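Local coordinates for protein endo-beta-1,2-glucanase (PDB 6IMV) that probably hydrolyses internal beta-1,2-glucosidic bonds of beta-1,2-glucans, and has been captured in complex with sophorose, at residues Ser78-Glu83 with Leu164-Leu169; Thr221-Gln226 with Gln235-Glu240; Val283-Gly288 with Ile367-Asn372; Arg331-Val336 with Glu482-Cys487. One frame throughout, in Å; residues are numbered along the deposited sequence.

Interaction 1 (Ser78-Glu83 with Leu164-Leu169). With BGC (beta-D-glucopyranose), chain D.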
# COMPACT_ATOMS: atom_id res chain seq x y z
N SER A 78 11.16 -6.12 -6.91
CA SER A 78 9.99 -5.34 -6.53
C SER A 78 8.76 -5.96 -7.21
O SER A 78 8.83 -7.09 -7.72
CB SER A 78 10.16 -3.86 -6.84
OG SER A 78 9.17 -3.07 -6.18
N ALA A 79 7.64 -5.25 -7.17
CA ALA A 79 6.38 -5.74 -7.70
C ALA A 79 5.45 -4.55 -7.94
O ALA A 79 5.75 -3.44 -7.50
CB ALA A 79 5.78 -6.73 -6.73
N ALA A 80 4.33 -4.82 -8.62
CA ALA A 80 3.37 -3.79 -9.03
C ALA A 80 2.75 -3.09 -7.81
O ALA A 80 2.32 -1.95 -7.90
CB ALA A 80 2.33 -4.39 -9.94
N SER A 81 2.75 -3.78 -6.67
CA SER A 81 2.26 -3.26 -5.39
C SER A 81 3.13 -2.08 -4.90
O SER A 81 2.60 -1.06 -4.45
CB SER A 81 2.20 -4.37 -4.37
OG SER A 81 3.36 -5.19 -4.46
N LYS A 82 4.46 -2.20 -5.01
CA LYS A 82 5.37 -1.11 -4.62
C LYS A 82 5.33 -0.00 -5.69
O LYS A 82 5.35 1.18 -5.38
CB LYS A 82 6.81 -1.61 -4.41
CG LYS A 82 6.95 -2.71 -3.36
CD LYS A 82 6.85 -4.11 -3.93
CE LYS A 82 6.58 -5.16 -2.86
NZ LYS A 82 5.29 -4.91 -2.17
N GLU A 83 5.24 -0.40 -6.95
CA GLU A 83 5.02 0.53 -8.06
C GLU A 83 3.81 1.43 -7.77
O GLU A 83 3.86 2.61 -8.03
CB GLU A 83 4.81 -0.23 -9.36
CG GLU A 83 6.06 -0.93 -9.86
CD GLU A 83 7.15 -0.01 -10.37
OE1 GLU A 83 6.93 0.66 -11.40
OE2 GLU A 83 8.23 0.03 -9.73
N LEU A 164 -3.55 -9.22 -7.58
CA LEU A 164 -3.69 -8.24 -6.50
C LEU A 164 -2.77 -7.04 -6.74
O LEU A 164 -3.21 -5.89 -6.75
CB LEU A 164 -3.39 -8.92 -5.16
CG LEU A 164 -3.64 -8.07 -3.92
CD1 LEU A 164 -4.13 -8.95 -2.77
CD2 LEU A 164 -2.39 -7.31 -3.50
N ASP A 165 -1.47 -7.31 -6.92
CA ASP A 165 -0.47 -6.26 -7.05
C ASP A 165 -0.80 -5.38 -8.25
O ASP A 165 -0.60 -4.17 -8.22
CB ASP A 165 0.94 -6.84 -7.19
CG ASP A 165 1.30 -7.82 -6.10
OD1 ASP A 165 0.71 -8.91 -6.10
OD2 ASP A 165 2.16 -7.48 -5.27
N ASN A 166 -1.27 -6.01 -9.34
CA ASN A 166 -1.56 -5.32 -10.58
C ASN A 166 -2.80 -4.43 -10.41
O ASN A 166 -2.85 -3.31 -10.93
CB ASN A 166 -1.65 -6.30 -11.76
CG ASN A 166 -0.26 -6.66 -12.25
OD1 ASN A 166 0.38 -5.87 -12.94
ND2 ASN A 166 0.24 -7.82 -11.86
N GLY A 167 -3.79 -4.91 -9.64
CA GLY A 167 -4.97 -4.10 -9.33
C GLY A 167 -4.59 -2.78 -8.68
O GLY A 167 -5.12 -1.71 -9.04
N GLU A 168 -3.64 -2.85 -7.75
CA GLU A 168 -3.13 -1.68 -7.03
C GLU A 168 -2.46 -0.71 -8.02
O GLU A 168 -2.73 0.49 -7.98
CB GLU A 168 -2.17 -2.09 -5.91
CG GLU A 168 -2.87 -2.87 -4.81
CD GLU A 168 -1.96 -3.50 -3.77
OE1 GLU A 168 -0.77 -3.70 -4.06
OE2 GLU A 168 -2.44 -3.78 -2.67
N LEU A 169 -1.59 -1.23 -8.90
CA LEU A 169 -0.86 -0.40 -9.84
C LEU A 169 -1.81 0.31 -10.81
O LEU A 169 -1.62 1.49 -11.12
CB LEU A 169 0.15 -1.27 -10.60
CG LEU A 169 0.94 -0.57 -11.71
CD1 LEU A 169 1.64 0.68 -11.21
CD2 LEU A 169 1.94 -1.53 -12.32
C2 BGC D . 0.69 -10.30 -1.69
C3 BGC D . 1.22 -9.99 -3.08
C4 BGC D . 1.59 -11.28 -3.80
C5 BGC D . 0.37 -12.19 -3.82
C6 BGC D . 0.58 -13.54 -4.48
C1 BGC D . -0.46 -11.30 -1.79
O2 BGC D . 0.16 -9.13 -1.09
O3 BGC D . 2.36 -9.14 -3.02
O4 BGC D . 2.00 -10.97 -5.13
O5 BGC D . -0.06 -12.46 -2.50
O6 BGC D . 1.61 -14.22 -3.81
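The carboxylate of Asp165 is shared between Ser81 on one side and a bound beta-D-glucopyranose on the other. Its two oxygens take two neighbouring hydroxyls of the sugar: O4 of the glucose donates to Asp165 OD1 at 2.6 Å, and O3 donates to Asp165 OD2 at 2.8 Å. Asp165 OD2 also accepts Ser81 OG at 2.7 Å on its anti lone pair, the one away from OD1, while the methyl of Ala79 lies obliquely to the carboxylate, its CB 4.0 Å from Asp165 OD2. The Glu168 carboxylate brings OE1 to 3.1 Å from Ser81 CB, a close approach to carbon, and its surroundings also include Glu250, Trp307 and Glu311. The Asn166 amide lies near the methyl of Ala80, its ND2 taken by the carbonyls of Pro162 and Leu141.

Ser81 places OG between its own backbone N and carbonyl carbon (chi1 42°), which lets one oxygen receive Lys82 NZ at 3.0 Å and still reach Asp165. Behind this polar front, helix 80-94, with Ala79 at its N-cap, packs on helix 163-182 chiefly through Ala80 and Leu169. Ala80 CB rests 3.4 Å from the backbone O of Asp165 and 3.7 Å from Leu169 CD2, and Leu169 CD1 meets Glu83 CB.

Lys82 also bridges to Asp434 and touches a second glucose. A buried chain of hydrogen bonds thus runs from Lys82 through Ser81 to Asp165 and probably limits rotation of the carboxylate, a second-shell serine helping to position the acid that grips O3 and O4 of the sugar.

Interaction 2 (Thr221-Gln226 with Gln235-Glu240). With NAG (2-acetamido-2-deoxy-beta-D-glucopyranose), chain G.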
# COMPACT_ATOMS: atom_id res chain seq x y z
N THR A 221 -2.05 -16.17 -11.86
CA THR A 221 -2.22 -16.85 -13.13
C THR A 221 -0.88 -17.46 -13.56
O THR A 221 0.15 -16.79 -13.55
CB THR A 221 -2.78 -15.92 -14.20
OG1 THR A 221 -4.14 -15.64 -13.86
CG2 THR A 221 -2.72 -16.50 -15.60
N ASP A 222 -0.94 -18.75 -13.91
CA ASP A 222 0.16 -19.48 -14.52
C ASP A 222 0.05 -19.35 -16.04
O ASP A 222 -1.02 -19.59 -16.63
CB ASP A 222 0.13 -20.95 -14.08
CG ASP A 222 0.41 -21.12 -12.60
OD1 ASP A 222 1.12 -20.28 -12.02
OD2 ASP A 222 -0.11 -22.08 -12.02
N ILE A 223 1.16 -18.91 -16.64
CA ILE A 223 1.30 -18.64 -18.06
C ILE A 223 2.10 -19.80 -18.67
O ILE A 223 3.12 -20.17 -18.14
CB ILE A 223 2.02 -17.29 -18.28
CG1 ILE A 223 1.39 -16.17 -17.46
CG2 ILE A 223 2.09 -16.95 -19.76
CD1 ILE A 223 2.18 -14.88 -17.48
N LYS A 224 1.63 -20.37 -19.78
CA LYS A 224 2.36 -21.46 -20.41
C LYS A 224 3.79 -21.00 -20.72
O LYS A 224 4.74 -21.65 -20.34
CB LYS A 224 1.70 -21.94 -21.71
CG LYS A 224 2.43 -23.09 -22.39
CD LYS A 224 2.56 -24.30 -21.49
CE LYS A 224 3.00 -25.55 -22.21
NZ LYS A 224 1.85 -26.23 -22.85
N ASN A 225 3.93 -19.86 -21.40
CA ASN A 225 5.23 -19.35 -21.77
C ASN A 225 5.16 -17.83 -21.97
O ASN A 225 4.60 -17.33 -22.94
CB ASN A 225 5.76 -20.12 -22.99
CG ASN A 225 7.19 -19.76 -23.35
OD1 ASN A 225 7.68 -18.69 -22.97
ND2 ASN A 225 7.86 -20.64 -24.09
N GLN A 226 5.78 -17.10 -21.03
CA GLN A 226 5.85 -15.63 -20.99
C GLN A 226 6.46 -15.03 -22.27
O GLN A 226 6.22 -13.86 -22.59
CB GLN A 226 6.64 -15.19 -19.76
CG GLN A 226 8.09 -15.66 -19.74
CD GLN A 226 8.73 -15.56 -18.37
OE1 GLN A 226 8.09 -15.29 -17.36
NE2 GLN A 226 10.03 -15.80 -18.33
N GLN A 235 -0.31 -20.40 -26.45
CA GLN A 235 -0.32 -19.75 -25.14
C GLN A 235 -1.56 -20.23 -24.37
O GLN A 235 -2.62 -20.40 -24.96
CB GLN A 235 -0.35 -18.22 -25.29
CG GLN A 235 -0.30 -17.47 -23.97
CD GLN A 235 1.05 -17.61 -23.32
OE1 GLN A 235 1.34 -18.62 -22.67
NE2 GLN A 235 1.88 -16.59 -23.49
N THR A 236 -1.41 -20.45 -23.07
CA THR A 236 -2.54 -20.72 -22.18
C THR A 236 -2.34 -19.97 -20.86
O THR A 236 -1.20 -19.65 -20.46
CB THR A 236 -2.73 -22.22 -21.90
OG1 THR A 236 -1.66 -22.63 -21.06
CG2 THR A 236 -2.78 -23.07 -23.14
N TYR A 237 -3.47 -19.73 -20.19
CA TYR A 237 -3.51 -19.15 -18.85
C TYR A 237 -4.41 -20.02 -17.97
O TYR A 237 -5.45 -20.46 -18.40
CB TYR A 237 -4.00 -17.70 -18.94
CG TYR A 237 -3.13 -16.81 -19.80
CD1 TYR A 237 -2.00 -16.21 -19.27
CD2 TYR A 237 -3.43 -16.59 -21.14
CE1 TYR A 237 -1.19 -15.40 -20.05
CE2 TYR A 237 -2.61 -15.80 -21.93
CZ TYR A 237 -1.49 -15.19 -21.38
OH TYR A 237 -0.68 -14.40 -22.15
N ALA A 238 -3.98 -20.30 -16.74
CA ALA A 238 -4.79 -21.02 -15.80
C ALA A 238 -4.52 -20.47 -14.39
O ALA A 238 -3.41 -20.04 -14.10
CB ALA A 238 -4.49 -22.49 -15.89
N CYS A 239 -5.55 -20.49 -13.54
CA CYS A 239 -5.35 -20.11 -12.14
C CYS A 239 -4.39 -21.09 -11.48
O CYS A 239 -4.44 -22.28 -11.74
CB CYS A 239 -6.65 -20.09 -11.35
SG CYS A 239 -7.85 -18.89 -11.97
N GLU A 240 -3.52 -20.55 -10.62
CA GLU A 240 -2.65 -21.35 -9.81
C GLU A 240 -3.45 -21.89 -8.62
O GLU A 240 -3.93 -21.12 -7.79
CB GLU A 240 -1.45 -20.53 -9.35
CG GLU A 240 -0.36 -21.37 -8.75
CD GLU A 240 0.94 -20.61 -8.54
OE1 GLU A 240 1.71 -20.45 -9.51
OE2 GLU A 240 1.14 -20.14 -7.45
C1 NAG G . 9.21 -20.39 -24.53
C2 NAG G . 10.07 -21.64 -24.70
C3 NAG G . 11.43 -21.30 -25.32
C4 NAG G . 11.28 -20.47 -26.58
C5 NAG G . 10.39 -19.26 -26.31
C6 NAG G . 10.13 -18.49 -27.60
C7 NAG G . 9.81 -23.38 -23.00
C8 NAG G . 10.18 -23.80 -21.60
N2 NAG G . 10.33 -22.22 -23.39
O3 NAG G . 12.11 -22.51 -25.63
O4 NAG G . 12.55 -19.98 -27.02
O5 NAG G . 9.14 -19.70 -25.79
O6 NAG G . 9.58 -19.39 -28.57
O7 NAG G . 9.08 -24.04 -23.73
O HOH W 1 -1.16 -22.02 -18.18
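Gln235 folds its amide back against the backbone of Asn225 and uses both ends of it. OE1 accepts Asn225 N at 3.1 Å, with the donor in the carbonyl plane and on a lone pair; NE2 donates to Asn225 O at 2.9 Å, standing 46° above that carbonyl's plane. The bend at chi2 (70°) turns the amide toward the loop and sets Gln235 OE1 against Ile223 CG2.

Further along, the backbone pairs conventionally: Asp222 N reaches Ala238 O at 2.8 Å, Ala238 N returns to Asp222 O at 3.0 Å, and Lys224 N goes to Thr236 O. Asp222 O has a second donor, water 1, which also hydrogen-bonds Thr236 OG1.

On one face Ile223 lies alongside Tyr237, with Ile223 CG2 3.6 Å from Tyr237 CE1, and Thr221 CG2 meets the ring edge. The phenol OH is satisfied by the carbonyl of Gly136, and Thr221 OG1 by that of Ile209. On the face of Asp222 and Ala238, Asp222 OD1 comes within 2.6 Å of Glu240 OE1, and Arg160 bridges to the same Glu240 oxygen. Asn225 ND2 carries N-acetylglucosamine in covalent linkage, while Asn225 OD1 takes Ser227 N.

This is an antiparallel beta hairpin with a long connecting loop, forming two strands of a three-stranded sheet, with an N-glycosylated asparagine at the start of the connecting loop and the Cys218-Cys239 disulfide at the other end.

Interaction 3 (Val283-Gly288 with Ile367-Asn372). With NAG (2-acetamido-2-deoxy-beta-D-glucopyranose), chain H.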
# COMPACT_ATOMS: atom_id res chain seq x y z
N VAL A 283 -18.40 -8.74 12.07
CA VAL A 283 -18.08 -9.31 13.37
C VAL A 283 -17.88 -8.16 14.36
O VAL A 283 -17.58 -7.03 13.97
CB VAL A 283 -16.84 -10.22 13.35
CG1 VAL A 283 -17.08 -11.48 12.54
CG2 VAL A 283 -15.59 -9.50 12.85
N ASP A 284 -18.04 -8.48 15.64
CA ASP A 284 -17.89 -7.51 16.70
C ASP A 284 -16.56 -7.76 17.42
O ASP A 284 -16.31 -8.87 17.93
CB ASP A 284 -19.08 -7.55 17.65
CG ASP A 284 -20.36 -6.95 17.10
OD1 ASP A 284 -20.34 -6.33 15.99
OD2 ASP A 284 -21.38 -7.10 17.78
N TYR A 285 -15.71 -6.74 17.46
CA TYR A 285 -14.55 -6.72 18.34
C TYR A 285 -15.03 -6.44 19.77
O TYR A 285 -15.75 -5.48 20.02
CB TYR A 285 -13.55 -5.63 17.96
CG TYR A 285 -12.37 -5.58 18.89
CD1 TYR A 285 -11.22 -6.32 18.64
CD2 TYR A 285 -12.41 -4.83 20.05
CE1 TYR A 285 -10.14 -6.29 19.51
CE2 TYR A 285 -11.35 -4.81 20.95
CZ TYR A 285 -10.21 -5.54 20.67
OH TYR A 285 -9.17 -5.49 21.55
N HIS A 286 -14.60 -7.28 20.72
CA HIS A 286 -14.97 -7.10 22.11
C HIS A 286 -13.96 -7.83 22.99
O HIS A 286 -13.98 -9.05 23.05
CB HIS A 286 -16.42 -7.55 22.38
CG HIS A 286 -17.00 -7.03 23.65
ND1 HIS A 286 -18.16 -7.53 24.19
CD2 HIS A 286 -16.59 -6.04 24.49
CE1 HIS A 286 -18.45 -6.90 25.32
NE2 HIS A 286 -17.49 -5.98 25.52
N ILE A 287 -13.06 -7.06 23.61
CA ILE A 287 -12.07 -7.56 24.55
C ILE A 287 -12.01 -6.60 25.74
O ILE A 287 -11.94 -5.38 25.56
CB ILE A 287 -10.69 -7.76 23.88
CG1 ILE A 287 -10.75 -8.87 22.83
CG2 ILE A 287 -9.62 -8.04 24.93
CD1 ILE A 287 -9.45 -9.08 22.10
N GLY A 288 -12.04 -7.17 26.95
CA GLY A 288 -12.11 -6.41 28.19
C GLY A 288 -13.21 -5.37 28.13
O GLY A 288 -14.35 -5.70 27.76
N ILE A 367 -5.17 -8.68 14.26
CA ILE A 367 -6.07 -8.74 15.41
C ILE A 367 -6.90 -10.02 15.26
O ILE A 367 -7.90 -10.04 14.54
CB ILE A 367 -6.95 -7.48 15.51
CG1 ILE A 367 -6.10 -6.21 15.48
CG2 ILE A 367 -7.85 -7.55 16.75
CD1 ILE A 367 -6.86 -4.95 15.78
N PRO A 368 -6.46 -11.12 15.90
CA PRO A 368 -7.01 -12.45 15.64
C PRO A 368 -8.52 -12.61 15.88
O PRO A 368 -9.15 -13.35 15.16
CB PRO A 368 -6.26 -13.41 16.58
CG PRO A 368 -5.21 -12.59 17.31
CD PRO A 368 -5.34 -11.15 16.85
N SER A 369 -9.07 -11.92 16.88
CA SER A 369 -10.48 -12.12 17.28
C SER A 369 -11.46 -11.59 16.23
O SER A 369 -12.65 -11.87 16.31
CB SER A 369 -10.75 -11.50 18.64
OG SER A 369 -10.53 -10.09 18.61
N ILE A 370 -10.97 -10.80 15.26
CA ILE A 370 -11.81 -10.23 14.21
C ILE A 370 -11.21 -10.57 12.84
O ILE A 370 -11.33 -9.79 11.89
CB ILE A 370 -11.97 -8.71 14.41
CG1 ILE A 370 -10.63 -8.01 14.62
CG2 ILE A 370 -12.93 -8.44 15.57
CD1 ILE A 370 -10.70 -6.51 14.70
N ALA A 371 -10.57 -11.75 12.76
CA ALA A 371 -9.79 -12.19 11.60
C ALA A 371 -10.22 -13.61 11.20
O ALA A 371 -10.54 -14.43 12.06
CB ALA A 371 -8.31 -12.15 11.92
N ASN A 372 -10.20 -13.87 9.90
CA ASN A 372 -10.37 -15.20 9.33
C ASN A 372 -9.26 -16.14 9.82
O ASN A 372 -9.52 -17.29 10.18
CB ASN A 372 -10.35 -15.13 7.80
CG ASN A 372 -10.66 -16.45 7.15
OD1 ASN A 372 -9.75 -17.17 6.74
ND2 ASN A 372 -11.93 -16.78 7.08
C1 NAG H . -12.38 -18.01 6.47
C2 NAG H . -13.46 -18.69 7.31
C3 NAG H . -13.99 -19.87 6.51
C4 NAG H . -14.59 -19.36 5.21
C5 NAG H . -13.44 -18.76 4.38
C6 NAG H . -13.88 -18.22 3.03
C7 NAG H . -13.17 -18.54 9.75
C8 NAG H . -12.49 -19.13 10.94
N2 NAG H . -12.94 -19.14 8.58
O3 NAG H . -14.98 -20.53 7.28
O4 NAG H . -15.32 -20.39 4.54
O5 NAG H . -12.87 -17.69 5.15
O6 NAG H . -15.04 -17.40 3.18
O7 NAG H . -13.86 -17.55 9.85
O HOH W 2 -14.67 -11.01 18.13
O HOH W 3 -12.99 -9.50 19.96
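Ile370 adopts a chi1 of 50°, which lodges CG1 between its backbone N and carbonyl carbon and turns CG2 away from the carbonyl, into Tyr285. Tyr285 answers with CG opposite its own N (chi1 178°), carrying the ring past Ile370 toward Ser369 and Ile367. The result is that Ile370 CG2 touches the root of the tyrosine, 3.6 Å from Tyr285 CA, and also sits 3.9 Å from Val283 CG2. Val283 and Tyr285 thus grip the same methyl branch, one from each side of Asp284 in the strand.

Farther out along the ring, Ile367 CG2 comes in at the edge, 3.8 Å from Tyr285 CE1, the two side chains crossing at about a right angle. Ser369 OG approaches Tyr285 CD1 obliquely and lies 3.8 Å from Ile287 CD1.

The polar links between the segments run through two waters. Water 2 donates to Asp284 O at 2.7 Å and to Ser369 O, joining two backbone carbonyls. Water 3 accepts from His286 N at 2.8 Å and hydrogen-bonds Ser369 OG at 2.9 Å. Strand and loop therefore meet through methyl groups on one side and a watered seam on the other.

Strand 282-287 pairs with strand 290-296, whose Val295 also touches Val283 and Ile370, while the loop bonds by its backbone to Gly298 and Trp300. The loop then runs on to glycosylated Asn372. Helix 318-337 touches Tyr285 through Ala330 and Val337, and its Asn334 ND2 hydrogen-bonds the Tyr285 hydroxyl.

Interaction 4 (Arg331-Val336 with Glu482-Cys487)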
# COMPACT_ATOMS: atom_id res chain seq x y z
N ARG A 331 -8.75 -0.97 16.14
CA ARG A 331 -7.30 -1.17 15.94
C ARG A 331 -6.52 -0.44 17.05
O ARG A 331 -5.61 -1.02 17.65
CB ARG A 331 -6.85 -0.72 14.55
CG ARG A 331 -5.56 -1.36 14.05
CD ARG A 331 -5.00 -0.72 12.78
NE ARG A 331 -5.98 -0.57 11.71
CZ ARG A 331 -6.44 -1.57 10.95
NH1 ARG A 331 -5.94 -2.79 11.08
NH2 ARG A 331 -7.42 -1.34 10.09
N THR A 332 -6.86 0.84 17.27
CA THR A 332 -6.18 1.65 18.28
C THR A 332 -6.46 1.09 19.69
O THR A 332 -5.55 0.87 20.47
CB THR A 332 -6.53 3.14 18.17
OG1 THR A 332 -7.94 3.36 18.32
CG2 THR A 332 -6.09 3.74 16.85
N CYS A 333 -7.74 0.85 20.01
CA CYS A 333 -8.13 0.48 21.37
C CYS A 333 -7.71 -0.97 21.68
O CYS A 333 -7.43 -1.27 22.83
CB CYS A 333 -9.62 0.72 21.60
SG CYS A 333 -10.04 2.47 21.48
N ASN A 334 -7.63 -1.83 20.65
CA ASN A 334 -7.13 -3.20 20.82
C ASN A 334 -5.71 -3.16 21.40
O ASN A 334 -5.38 -3.97 22.27
CB ASN A 334 -7.13 -4.02 19.53
CG ASN A 334 -6.39 -5.35 19.64
OD1 ASN A 334 -5.31 -5.51 19.08
ND2 ASN A 334 -6.97 -6.30 20.34
N SER A 335 -4.89 -2.23 20.90
CA SER A 335 -3.50 -2.15 21.32
C SER A 335 -3.39 -1.63 22.76
O SER A 335 -2.54 -2.11 23.52
CB SER A 335 -2.68 -1.35 20.35
OG SER A 335 -2.29 -2.17 19.27
N VAL A 336 -4.26 -0.68 23.14
CA VAL A 336 -4.32 -0.19 24.52
C VAL A 336 -4.72 -1.34 25.45
O VAL A 336 -4.03 -1.63 26.41
CB VAL A 336 -5.27 1.02 24.67
CG1 VAL A 336 -5.48 1.40 26.14
CG2 VAL A 336 -4.78 2.22 23.87
N GLU A 482 -19.96 2.75 17.68
CA GLU A 482 -19.65 3.98 16.94
C GLU A 482 -19.37 5.15 17.92
O GLU A 482 -18.86 6.18 17.50
CB GLU A 482 -20.76 4.34 15.96
CG GLU A 482 -20.89 3.38 14.81
CD GLU A 482 -21.69 3.94 13.65
OE1 GLU A 482 -22.91 3.70 13.63
OE2 GLU A 482 -21.10 4.64 12.79
N HIS A 483 -19.70 4.95 19.20
CA HIS A 483 -19.45 5.94 20.26
C HIS A 483 -18.09 5.70 20.93
O HIS A 483 -17.69 6.48 21.76
CB HIS A 483 -20.59 5.92 21.29
CG HIS A 483 -21.87 6.48 20.77
ND1 HIS A 483 -22.83 5.69 20.16
CD2 HIS A 483 -22.34 7.74 20.73
CE1 HIS A 483 -23.84 6.44 19.78
NE2 HIS A 483 -23.57 7.71 20.11
N VAL A 484 -17.37 4.63 20.57
CA VAL A 484 -16.06 4.36 21.17
C VAL A 484 -15.03 5.28 20.51
O VAL A 484 -14.72 5.12 19.33
CB VAL A 484 -15.67 2.88 21.05
CG1 VAL A 484 -14.25 2.64 21.54
CG2 VAL A 484 -16.66 1.98 21.79
N PRO A 485 -14.45 6.26 21.24
CA PRO A 485 -13.41 7.11 20.67
C PRO A 485 -12.15 6.32 20.31
O PRO A 485 -11.89 5.25 20.91
CB PRO A 485 -13.08 8.09 21.81
CG PRO A 485 -14.32 8.06 22.68
CD PRO A 485 -14.75 6.61 22.63
N PHE A 486 -11.39 6.83 19.33
CA PHE A 486 -10.07 6.30 19.04
C PHE A 486 -9.22 6.38 20.31
O PHE A 486 -9.34 7.33 21.08
CB PHE A 486 -9.37 7.07 17.92
CG PHE A 486 -9.93 6.94 16.52
CD1 PHE A 486 -10.97 6.08 16.22
CD2 PHE A 486 -9.36 7.67 15.49
CE1 PHE A 486 -11.46 6.01 14.93
CE2 PHE A 486 -9.83 7.57 14.19
CZ PHE A 486 -10.91 6.76 13.92
N CYS A 487 -8.36 5.38 20.51
CA CYS A 487 -7.48 5.32 21.66
C CYS A 487 -6.10 5.85 21.28
O CYS A 487 -5.68 5.75 20.12
CB CYS A 487 -7.40 3.90 22.21
SG CYS A 487 -8.95 3.35 22.99
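Cys333 and Cys487 are joined by a disulfide, SG to SG 2.1 Å, that forms the centre of this contact. The torsion about the sulfur-sulfur bond is 94°, a relaxed right-handed value. Val336, one helical turn after Cys333's neighbour Thr332, lays CG2 against Cys487 CB at 3.5 Å, and Val484 brings CG1 more loosely to 4.2 Å from Cys333 SG.

Outward from the sulfurs the contact turns polar. Cys487 N donates to Thr332 OG1 at 3.0 Å in a nearly straight bond (169°). With chi1 at 59°, Thr332 holds OG1 between its backbone N and carbonyl carbon, where it also hydrogen-bonds Glu328 O of its own helix, so the hydroxyl serves both helix and loop. Cys487 O goes to the indole NE1 of Trp400, and Val484 O to Arg329. Phe486 CB rests near Thr332 OG1 at 4.0 Å, its side chain lying on Gln325, Glu328 and Arg329.

The covalent bond and the adjoining hydrogen bond pin the same residue, Cys487, by side chain and backbone at once. A loop without regular structure, following helix 461-475, is thereby fastened to helix 318-337 at Cys487, where the two bonds probably restrict its local orientation as well.

The four contacts follow one another along the chain except that interactions 3 and 4 interlock, their segments alternating. These two are neighbours in space, with centres 12 Å apart, and they touch: Ile367 CD1 packs on Arg331 CA at 3.8 Å. Helix 318-337 thus serves the strand, its loop and the disulfide-bound loop 482-487 together. Interaction 1 lies nearest the centre of the chain, where helices 80-94 and 163-182 meet beside bound sugar. Interaction 2, about 45 Å from interaction 4 between centres, is on the opposite side. The three outer contacts, each glycosylated or cross-linked, have centres 23 to 26 Å from the chain's centre, while the sugar-binding contact is buried near it.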